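Local coordinates for chloromuconate cycloisomerase (Rhodococcus opacus, PDB 4M0X), which is a cycloisomerase of the enolase superfamily, with a manganese ion bound in its barrel domain, at residues I244-D247 / E248-T252; L204-H207 / R208-I212; G59-V63 / E64-T68. All coordinates share one frame; numbering follows the deposited sequence.

Interaction 1. Residues I244-D247 / E248-T252; sequences IMAD and ESVTT. With MN (manganese (II) ion), chain C.
D247 overlaps E248 through its carboxylate, D247 OD2 lying 3.5 Å from E248 OE1, and the two side chains cross obliquely with their carboxylate planes 52° apart. The metal and its waters lie close to both acids and would offset the repulsion of their like charges. D247 binds the metal directly, OD2 standing 2.2 Å from the manganese, and its CG is anti to the backbone N (chi1 172°), which carries the carboxylate to the ion. E248 acts from the second shell. Its chain bends at chi2 (86°) and brings both oxygens back to the metal waters: OE1 accepts from water 2 at 2.6 Å and OE2 from water 1 at 3.0 Å. One carboxylate thus grips two of the metal's ligands. The other oxygen of D247, OD1, forms a salt bridge with K271, and E222 and D196 complete the protein ligands.

Behind the site the chain reverses in a type I beta turn from D247 to V250, evidenced by the bond from V250 N to D247 O (2.8 Å). The turn brings V250 CG2 to 3.5 Å from A246 CB, an apolar contact backed by L259 of helix 253-262. S249 OG bonds to R227 O and Q223 NE2. A metal-binding aspartate directly after a barrel strand is typical of the enolase superfamily site.

Interaction 2. Residues L204-H207 / R208-I212; sequences LEAH and RWLPI
L204 is the first residue here to take part in the main-chain ladder of helix 203-215: its carbonyl O accepts from R208 N at 3.0 Å, while its side chain leads away and packs on A294 of the second subunit. E205 O comes next, taking W209 N at 3.0 Å and, weakly, R208 N. The same oxygen lies 3.6 Å from W209 CD1, approaching the indole obliquely. The carboxylate of E205 turns back to S202 N, through OE1. A206 O receives L210 N with an N-H...O angle of 154°, and on this buried side A206 CB meets L210 CD2 at 4.0 Å; L236 of helix 230-239 packs against both residues. At H207 the ladder breaks, because P211 has no N-H to give: its CD instead sits 3.2 Å from H207 O, and the helix kinks there.

Beyond these pairs, R208 CG, anti to the backbone N (chi1 159°), is set over one face of the neighbouring W209 ring, 3.4 Å above its plane and offset toward the rim. Such i to i+4 bonding interrupted by a proline is characteristic of a kinked alpha-helix, here the helix of the beta-alpha-beta unit between strands 192-196 and 220-222 of the barrel.

Interaction 3. Residues G59-V63 / E64-T68; sequences GGESV and ETIKT
This is a local helix-capping contact, at the N-terminus of helix 63-74 in the N-terminal domain of the enolase superfamily fold. S62 is the N-cap: its OG accepts from T65 N at 3.1 Å with an N-H...O angle of 163°. The hydroxyl lies between the backbone N and the carbonyl carbon of its own residue (chi1 75°), which aims it at the first turn. The S62 carbonyl is gripped as well. I66 N bonds to S62 O at 2.7 Å, and T65 OG1 donates to the same oxygen from 3.2 Å, reaching it well off to one side at a C=O...O angle of 119°. Two donors from different directions therefore fix this peptide. One residue on, K67 N bonds to V63 O at 3.2 Å and continues the helical pattern.

Side-chain packing accompanies the cap, with aliphatic carbons of I66 set against oxygens. I66 CD1 lies 3.4 Å from S62 O, and the E61 side chain crosses that of I66 at about a right angle, with E61 OE1 3.8 Å from I66 CG1. E64, bent at chi2, folds its carboxylate back across V63 at a slant, where E64 CD lies 3.6 Å from V63 CG2. Its polar end is held elsewhere, OE2 by a salt bridge to R370 and OE1 by Y73 of the third subunit.

The cap is wedged among several elements: V63 packs on strands 5-17 and 27-40, I66 touches V34 of strand 27-40 and V102 of helix 101-118, and E61 OE2 accepts from V102 N at the start of that helix.

How the interactions relate
Along the chain interaction 3 comes first, then interaction 2, then interaction 1. Interactions 1 and 2 share the barrel domain, with centres about 19 Å apart: interaction 2 belongs to the outer helix between strands 192-196 and 220-222, while interaction 1 comprises the next strand of the parallel sheet, 244-246, and the loop that leaves it. Interaction 3 lies in the N-terminal domain, its centre about 21 Å from that of interaction 1 and about 34 Å from that of interaction 2. None of the three touches another. Only interaction 1 holds a manganese ligand; W58, just before 59-68, touches D247 and E248 and so brings the N-terminal domain to the metal site.

Interaction 1. Residues I244-D247 / E248-T252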
loop_
_atom_site.group_PDB
_atom_site.type_symbol
_atom_site.label_atom_id
_atom_site.label_comp_id
_atom_site.label_asym_id
_atom_site.label_seq_id
_atom_site.Cartn_x
_atom_site.Cartn_y
_atom_site.Cartn_z
ATOM N N ILE A 244 -12.543 -18.760 -3.755
ATOM C CA ILE A 244 -12.686 -18.367 -5.147
ATOM C C ILE A 244 -11.564 -19.012 -5.974
ATOM O O ILE A 244 -10.368 -18.869 -5.650
ATOM C CB ILE A 244 -12.525 -16.829 -5.258
ATOM C CG1 ILE A 244 -13.513 -16.115 -4.356
ATOM C CG2 ILE A 244 -12.668 -16.330 -6.688
ATOM C CD1 ILE A 244 -14.949 -16.398 -4.721
ATOM N N MET A 245 -11.938 -19.657 -7.071
ATOM C CA MET A 245 -10.973 -20.234 -7.988
ATOM C C MET A 245 -10.847 -19.481 -9.316
ATOM O O MET A 245 -11.830 -19.205 -9.990
ATOM C CB MET A 245 -11.381 -21.655 -8.248
ATOM C CG MET A 245 -10.567 -22.418 -9.267
ATOM S SD MET A 245 -10.718 -24.173 -8.874
ATOM C CE MET A 245 -12.448 -24.530 -9.161
ATOM N N ALA A 246 -9.615 -19.173 -9.689
ATOM C CA ALA A 246 -9.313 -18.638 -10.981
ATOM C C ALA A 246 -9.278 -19.764 -12.001
ATOM O O ALA A 246 -8.712 -20.841 -11.746
ATOM C CB ALA A 246 -7.975 -17.943 -10.932
ATOM N N ASP A 247 -9.887 -19.517 -13.155
ATOM C CA ASP A 247 -9.803 -20.418 -14.280
ATOM C C ASP A 247 -9.345 -19.546 -15.450
ATOM O O ASP A 247 -8.130 -19.415 -15.669
ATOM C CB ASP A 247 -11.137 -21.126 -14.549
ATOM C CG ASP A 247 -11.126 -21.941 -15.855
ATOM O OD1 ASP A 247 -10.035 -22.096 -16.458
ATOM O OD2 ASP A 247 -12.204 -22.408 -16.293
ATOM N N GLU A 248 -10.295 -18.918 -16.158
ATOM C CA GLU A 248 -9.995 -17.970 -17.252
ATOM C C GLU A 248 -8.930 -16.931 -16.883
ATOM O O GLU A 248 -8.258 -16.401 -17.766
ATOM C CB GLU A 248 -11.250 -17.177 -17.642
ATOM C CG GLU A 248 -12.309 -17.893 -18.468
ATOM C CD GLU A 248 -13.286 -18.653 -17.597
ATOM O OE1 GLU A 248 -12.956 -18.978 -16.404
ATOM O OE2 GLU A 248 -14.396 -18.935 -18.106
ATOM N N SER A 249 -8.817 -16.612 -15.587
ATOM C CA SER A 249 -7.877 -15.616 -15.095
ATOM C C SER A 249 -6.458 -16.141 -14.998
ATOM O O SER A 249 -5.528 -15.329 -14.987
ATOM C CB SER A 249 -8.311 -15.077 -13.731
ATOM O OG SER A 249 -9.384 -14.143 -13.835
ATOM N N VAL A 250 -6.292 -17.473 -14.886
ATOM C CA VAL A 250 -4.963 -18.111 -14.924
ATOM C C VAL A 250 -4.734 -18.888 -16.177
ATOM O O VAL A 250 -5.114 -20.056 -16.293
ATOM C CB VAL A 250 -4.707 -19.183 -13.859
ATOM C CG1 VAL A 250 -3.608 -18.751 -12.892
ATOM C CG2 VAL A 250 -5.981 -19.670 -13.201
ATOM N N THR A 251 -4.072 -18.278 -17.124
ATOM C CA THR A 251 -3.720 -19.057 -18.280
ATOM C C THR A 251 -2.250 -18.973 -18.479
ATOM O O THR A 251 -1.722 -19.674 -19.303
ATOM C CB THR A 251 -4.386 -18.549 -19.540
ATOM O OG1 THR A 251 -3.829 -17.266 -19.844
ATOM C CG2 THR A 251 -5.899 -18.451 -19.351
ATOM N N THR A 252 -1.583 -18.098 -17.750
ATOM C CA THR A 252 -0.148 -18.005 -17.895
ATOM C C THR A 252 0.453 -17.899 -16.521
ATOM O O THR A 252 -0.193 -17.472 -15.567
ATOM C CB THR A 252 0.333 -16.796 -18.773
ATOM O OG1 THR A 252 0.258 -15.557 -18.029
ATOM C CG2 THR A 252 -0.451 -16.684 -20.071
HETATM MN MN MN C . -14.288 -22.928 -15.704
HETATM O O HOH W 1 -14.842 -21.905 -17.909
HETATM O O HOH W 2 -14.509 -20.740 -15.388
#

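Interaction 2. Residues L204-H207 / R208-I212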
loop_
_atom_site.group_PDB
_atom_site.type_symbol
_atom_site.label_atom_id
_atom_site.label_comp_id
_atom_site.label_asym_id
_atom_site.label_seq_id
_atom_site.Cartn_x
_atom_site.Cartn_y
_atom_site.Cartn_z
ATOM N N LEU A 204 -21.766 -6.960 -8.734
ATOM C CA LEU A 204 -23.047 -6.933 -7.976
ATOM C C LEU A 204 -23.748 -8.306 -7.834
ATOM O O LEU A 204 -24.175 -8.682 -6.741
ATOM C CB LEU A 204 -24.034 -5.915 -8.571
ATOM C CG LEU A 204 -24.162 -4.520 -7.965
ATOM C CD1 LEU A 204 -22.829 -4.005 -7.479
ATOM C CD2 LEU A 204 -24.711 -3.550 -8.989
ATOM N N GLU A 205 -23.841 -9.035 -8.947
ATOM C CA GLU A 205 -24.527 -10.308 -9.002
ATOM C C GLU A 205 -23.735 -11.305 -8.165
ATOM O O GLU A 205 -24.297 -12.142 -7.430
ATOM C CB GLU A 205 -24.620 -10.804 -10.453
ATOM C CG GLU A 205 -25.666 -10.124 -11.326
ATOM C CD GLU A 205 -25.556 -10.541 -12.778
ATOM O OE1 GLU A 205 -24.409 -10.621 -13.286
ATOM O OE2 GLU A 205 -26.602 -10.790 -13.428
ATOM N N ALA A 206 -22.415 -11.217 -8.269
ATOM C CA ALA A 206 -21.579 -12.174 -7.582
ATOM C C ALA A 206 -21.824 -12.059 -6.085
ATOM O O ALA A 206 -22.013 -13.057 -5.419
ATOM C CB ALA A 206 -20.125 -11.939 -7.931
ATOM N N HIS A 207 -21.867 -10.829 -5.574
ATOM C CA HIS A 207 -21.961 -10.590 -4.142
ATOM C C HIS A 207 -23.370 -10.864 -3.636
ATOM O O HIS A 207 -23.555 -11.133 -2.465
ATOM C CB HIS A 207 -21.598 -9.133 -3.809
ATOM C CG HIS A 207 -20.126 -8.825 -3.811
ATOM N ND1 HIS A 207 -19.356 -8.871 -2.671
ATOM C CD2 HIS A 207 -19.301 -8.398 -4.800
ATOM C CE1 HIS A 207 -18.117 -8.520 -2.963
ATOM N NE2 HIS A 207 -18.057 -8.226 -4.246
ATOM N N ARG A 208 -24.360 -10.751 -4.513
ATOM C CA ARG A 208 -25.748 -11.039 -4.172
ATOM C C ARG A 208 -25.955 -12.543 -4.013
ATOM O O ARG A 208 -26.541 -12.991 -3.011
ATOM C CB ARG A 208 -26.701 -10.460 -5.244
ATOM C CG ARG A 208 -28.118 -11.064 -5.325
ATOM C CD ARG A 208 -29.143 -10.355 -4.435
ATOM N NE ARG A 208 -30.519 -10.408 -4.959
ATOM C CZ ARG A 208 -30.973 -9.701 -6.004
ATOM N NH1 ARG A 208 -30.169 -8.888 -6.686
ATOM N NH2 ARG A 208 -32.238 -9.804 -6.385
ATOM N N TRP A 209 -25.474 -13.325 -4.988
ATOM C CA TRP A 209 -25.915 -14.714 -5.087
ATOM C C TRP A 209 -24.985 -15.712 -4.506
ATOM O O TRP A 209 -25.415 -16.702 -3.954
ATOM C CB TRP A 209 -26.297 -15.088 -6.511
ATOM C CG TRP A 209 -27.536 -14.393 -6.965
ATOM C CD1 TRP A 209 -27.627 -13.385 -7.877
ATOM C CD2 TRP A 209 -28.866 -14.647 -6.509
ATOM N NE1 TRP A 209 -28.955 -12.994 -8.023
ATOM C CE2 TRP A 209 -29.728 -13.755 -7.192
ATOM C CE3 TRP A 209 -29.419 -15.541 -5.581
ATOM C CZ2 TRP A 209 -31.108 -13.733 -6.972
ATOM C CZ3 TRP A 209 -30.804 -15.514 -5.367
ATOM C CH2 TRP A 209 -31.626 -14.622 -6.061
ATOM N N LEU A 210 -23.703 -15.449 -4.582
ATOM C CA LEU A 210 -22.734 -16.363 -4.001
ATOM C C LEU A 210 -23.045 -16.705 -2.551
ATOM O O LEU A 210 -23.118 -17.873 -2.254
ATOM C CB LEU A 210 -21.276 -15.881 -4.203
ATOM C CG LEU A 210 -20.477 -16.487 -5.363
ATOM C CD1 LEU A 210 -21.361 -17.240 -6.342
ATOM C CD2 LEU A 210 -19.566 -15.505 -6.108
ATOM N N PRO A 211 -23.222 -15.713 -1.654
ATOM C CA PRO A 211 -23.435 -16.076 -0.237
ATOM C C PRO A 211 -24.714 -16.906 -0.065
ATOM O O PRO A 211 -24.756 -17.819 0.786
ATOM C CB PRO A 211 -23.625 -14.733 0.458
ATOM C CG PRO A 211 -22.974 -13.739 -0.435
ATOM C CD PRO A 211 -23.190 -14.254 -1.833
ATOM N N ILE A 212 -25.711 -16.634 -0.899
ATOM C CA ILE A 212 -26.945 -17.369 -0.825
ATOM C C ILE A 212 -26.687 -18.824 -1.205
ATOM O O ILE A 212 -27.178 -19.770 -0.541
ATOM C CB ILE A 212 -28.077 -16.697 -1.651
ATOM C CG1 ILE A 212 -28.672 -15.522 -0.865
ATOM C CG2 ILE A 212 -29.199 -17.671 -1.979
ATOM C CD1 ILE A 212 -29.297 -14.480 -1.762
#

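Interaction 3. Residues G59-V63 / E64-T68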
loop_
_atom_site.group_PDB
_atom_site.type_symbol
_atom_site.label_atom_id
_atom_site.label_comp_id
_atom_site.label_asym_id
_atom_site.label_seq_id
_atom_site.Cartn_x
_atom_site.Cartn_y
_atom_site.Cartn_z
ATOM N N GLY A 59 -11.863 -18.691 -25.232
ATOM C CA GLY A 59 -10.443 -18.332 -25.333
ATOM C C GLY A 59 -10.004 -17.758 -26.677
ATOM O O GLY A 59 -8.827 -17.423 -26.851
ATOM N N GLY A 60 -10.937 -17.631 -27.628
ATOM C CA GLY A 60 -10.635 -17.017 -28.929
ATOM C C GLY A 60 -10.002 -17.953 -29.963
ATOM O O GLY A 60 -9.596 -17.525 -31.068
ATOM N N GLU A 61 -9.907 -19.230 -29.603
ATOM C CA GLU A 61 -9.368 -20.230 -30.502
ATOM C C GLU A 61 -10.545 -21.070 -30.965
ATOM O O GLU A 61 -11.533 -21.190 -30.229
ATOM C CB GLU A 61 -8.286 -21.069 -29.801
ATOM C CG GLU A 61 -7.122 -20.226 -29.274
ATOM C CD GLU A 61 -5.804 -20.985 -29.084
ATOM O OE1 GLU A 61 -5.252 -21.510 -30.089
ATOM O OE2 GLU A 61 -5.289 -21.019 -27.935
ATOM N N SER A 62 -10.455 -21.586 -32.199
ATOM C CA SER A 62 -11.437 -22.528 -32.768
ATOM C C SER A 62 -10.744 -23.692 -33.469
ATOM O O SER A 62 -9.628 -23.535 -33.972
ATOM C CB SER A 62 -12.328 -21.824 -33.778
ATOM O OG SER A 62 -11.647 -21.590 -35.004
ATOM N N VAL A 63 -11.391 -24.849 -33.555
ATOM C CA VAL A 63 -10.743 -25.960 -34.262
ATOM C C VAL A 63 -10.305 -25.580 -35.691
ATOM O O VAL A 63 -9.266 -26.033 -36.151
ATOM C CB VAL A 63 -11.577 -27.259 -34.287
ATOM C CG1 VAL A 63 -11.778 -27.798 -32.881
ATOM C CG2 VAL A 63 -12.901 -27.056 -35.001
ATOM N N GLU A 64 -11.080 -24.726 -36.360
ATOM C CA GLU A 64 -10.809 -24.361 -37.741
ATOM C C GLU A 64 -9.557 -23.513 -37.811
ATOM O O GLU A 64 -8.709 -23.758 -38.647
ATOM C CB GLU A 64 -12.000 -23.629 -38.378
ATOM C CG GLU A 64 -13.237 -24.490 -38.627
ATOM C CD GLU A 64 -14.078 -24.685 -37.379
ATOM O OE1 GLU A 64 -13.676 -24.183 -36.295
ATOM O OE2 GLU A 64 -15.144 -25.339 -37.470
ATOM N N THR A 65 -9.423 -22.543 -36.915
ATOM C CA THR A 65 -8.263 -21.656 -36.933
ATOM C C THR A 65 -7.056 -22.298 -36.294
ATOM O O THR A 65 -5.908 -21.943 -36.623
ATOM C CB THR A 65 -8.522 -20.327 -36.230
ATOM O OG1 THR A 65 -8.710 -20.562 -34.826
ATOM C CG2 THR A 65 -9.727 -19.652 -36.818
ATOM N N ILE A 66 -7.302 -23.245 -35.389
ATOM C CA ILE A 66 -6.184 -23.963 -34.772
ATOM C C ILE A 66 -5.424 -24.696 -35.856
ATOM O O ILE A 66 -4.207 -24.518 -35.977
ATOM C CB ILE A 66 -6.603 -24.931 -33.650
ATOM C CG1 ILE A 66 -6.841 -24.186 -32.348
ATOM C CG2 ILE A 66 -5.546 -25.995 -33.413
ATOM C CD1 ILE A 66 -7.831 -24.941 -31.484
ATOM N N LYS A 67 -6.144 -25.466 -36.672
ATOM C CA LYS A 67 -5.501 -26.199 -37.757
ATOM C C LYS A 67 -4.588 -25.263 -38.555
ATOM O O LYS A 67 -3.409 -25.553 -38.744
ATOM C CB LYS A 67 -6.518 -26.851 -38.682
ATOM C CG LYS A 67 -5.858 -27.549 -39.859
ATOM C CD LYS A 67 -6.851 -28.275 -40.753
ATOM C CE LYS A 67 -6.251 -28.661 -42.105
ATOM N NZ LYS A 67 -5.160 -29.665 -42.001
ATOM N N THR A 68 -5.129 -24.122 -38.980
ATOM C CA THR A 68 -4.387 -23.205 -39.821
ATOM C C THR A 68 -3.112 -22.694 -39.181
ATOM O O THR A 68 -2.095 -22.619 -39.852
ATOM C CB THR A 68 -5.270 -22.045 -40.250
ATOM O OG1 THR A 68 -6.388 -22.597 -40.925
ATOM C CG2 THR A 68 -4.533 -21.119 -41.217
#